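Local coordinates for DNA mismatch repair protein MutS (Thermus aquaticus, PDB 1EWQ) that binds mismatched DNA, probably carrying out the recognition step of mismatch repair, and has a weak ATPase activity, at residues 92-97 / 114-119. Numbering follows the deposited sequence.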
# COMPACT_ATOMS: atom_id res chain seq x y z
N LEU C 92 15.91 -11.26 -8.38
CA LEU C 92 15.98 -12.71 -8.31
C LEU C 92 16.99 -13.39 -9.23
O LEU C 92 17.04 -13.12 -10.43
CB LEU C 92 14.60 -13.31 -8.59
CG LEU C 92 13.41 -12.66 -7.89
CD1 LEU C 92 12.12 -13.24 -8.45
CD2 LEU C 92 13.51 -12.88 -6.40
N ALA C 93 17.79 -14.27 -8.65
CA ALA C 93 18.77 -15.04 -9.41
C ALA C 93 18.17 -16.45 -9.47
O ALA C 93 17.99 -17.10 -8.44
CB ALA C 93 20.11 -15.07 -8.69
N VAL C 94 17.85 -16.89 -10.68
CA VAL C 94 17.24 -18.20 -10.89
C VAL C 94 18.26 -19.26 -11.24
O VAL C 94 18.90 -19.20 -12.30
CB VAL C 94 16.18 -18.13 -12.00
CG1 VAL C 94 15.65 -19.52 -12.33
CG2 VAL C 94 15.04 -17.23 -11.56
N ALA C 95 18.42 -20.23 -10.35
CA ALA C 95 19.34 -21.32 -10.58
C ALA C 95 18.53 -22.57 -10.88
O ALA C 95 17.78 -23.05 -10.03
CB ALA C 95 20.20 -21.54 -9.35
N ASP C 96 18.65 -23.08 -12.10
CA ASP C 96 17.91 -24.27 -12.49
C ASP C 96 18.83 -25.48 -12.68
O ASP C 96 20.05 -25.37 -12.60
CB ASP C 96 17.17 -24.04 -13.81
CG ASP C 96 16.12 -22.95 -13.72
OD1 ASP C 96 15.36 -22.95 -12.73
OD2 ASP C 96 16.05 -22.11 -14.64
N GLN C 97 18.21 -26.63 -12.91
CA GLN C 97 18.94 -27.85 -13.16
C GLN C 97 19.16 -27.86 -14.67
O GLN C 97 18.22 -27.99 -15.45
CB GLN C 97 18.12 -29.06 -12.70
CG GLN C 97 17.96 -29.11 -11.18
CD GLN C 97 17.11 -30.26 -10.69
OE1 GLN C 97 17.07 -30.55 -9.50
NE2 GLN C 97 16.42 -30.92 -11.61
N GLN C 114 19.10 -17.11 -15.29
CA GLN C 114 18.68 -15.75 -15.56
C GLN C 114 18.43 -14.98 -14.29
O GLN C 114 18.18 -15.56 -13.24
CB GLN C 114 17.40 -15.76 -16.39
CG GLN C 114 16.34 -16.67 -15.83
CD GLN C 114 14.98 -16.41 -16.43
OE1 GLN C 114 14.04 -17.18 -16.22
NE2 GLN C 114 14.86 -15.32 -17.17
N LEU C 115 18.49 -13.66 -14.41
CA LEU C 115 18.24 -12.79 -13.28
C LEU C 115 16.93 -12.07 -13.57
O LEU C 115 16.63 -11.78 -14.73
CB LEU C 115 19.38 -11.77 -13.16
CG LEU C 115 20.79 -12.36 -13.02
CD1 LEU C 115 21.80 -11.23 -12.90
CD2 LEU C 115 20.86 -13.26 -11.80
N LEU C 116 16.14 -11.83 -12.54
CA LEU C 116 14.88 -11.12 -12.72
C LEU C 116 14.94 -9.82 -11.94
O LEU C 116 14.94 -9.83 -10.72
CB LEU C 116 13.70 -11.95 -12.23
CG LEU C 116 13.43 -13.29 -12.94
CD1 LEU C 116 12.13 -13.88 -12.43
CD2 LEU C 116 13.34 -13.08 -14.43
N THR C 117 15.02 -8.72 -12.67
CA THR C 117 15.07 -7.41 -12.05
C THR C 117 14.01 -6.57 -12.74
O THR C 117 13.72 -6.76 -13.91
CB THR C 117 16.47 -6.78 -12.19
OG1 THR C 117 16.69 -6.34 -13.54
CG2 THR C 117 17.54 -7.80 -11.80
N PRO C 118 13.40 -5.63 -12.02
CA PRO C 118 12.35 -4.78 -12.57
C PRO C 118 12.56 -4.24 -13.98
O PRO C 118 11.65 -4.29 -14.80
CB PRO C 118 12.19 -3.68 -11.51
CG PRO C 118 13.55 -3.61 -10.89
CD PRO C 118 13.94 -5.06 -10.77
N GLY C 119 13.76 -3.75 -14.27
CA GLY C 119 14.02 -3.20 -15.59
C GLY C 119 14.55 -4.12 -16.68
O GLY C 119 14.95 -3.65 -17.74
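The carbonyl oxygen Leu92 O accepts the backbone N-H of Leu116, with Leu92 O to Leu116 N 2.6 Å, and is also met by the CA-H of Leu115 at 3.1 Å from Leu115 CA. The return bond runs from Leu92 N to Leu116 O, 2.9 Å. Together they make Leu92 and Leu116 a hydrogen-bonded antiparallel pair. Two residues along, Val94 N meets Gln114 O at 2.9 Å in a second such pair; between these two hydrogen-bonded pairs, Ala93 and Leu115 form a non-hydrogen-bonded one.

Alternation sorts the side chains. Leu92, Val94, Gln114 and Leu116 share one face. There Leu92 and Leu116 lean across each other at a slant, Leu92 CB to Leu116 CB 4.0 Å and CD1 to CD1 also 4.0 Å. Both pack on helix 78-87, whose apolar residues suit branched aliphatics: Ala82 and Leu85 meet Leu92, and Phe78 meets Val94 and Leu116. Val94 lies beside Gln114, its CB 4.1 Å from Gln114 CG, so that the CG methylene of the glutamine meets the valine.

On the reverse face, Ala93 is small enough for Leu115 to lie over it. Leu115 CG sits anti to its own carbonyl carbon (chi1 -56°), and CD2 comes to 3.7 Å from Ala93 CB; helix 215-232 touches the same leucine. The backbone of Ala93 bonds instead to strand 31-36, making 92-97 an inner strand of the mixed sheet in MutS domain I.

At the far end of 92-97, Gln97 NE2 bonds a phosphate of the bound DNA. Backbone bonds thus fix the pairing of the strands while apolar side chains meet on both faces between them, tying a DNA-contacting strand into the sheet through a largely buried contact.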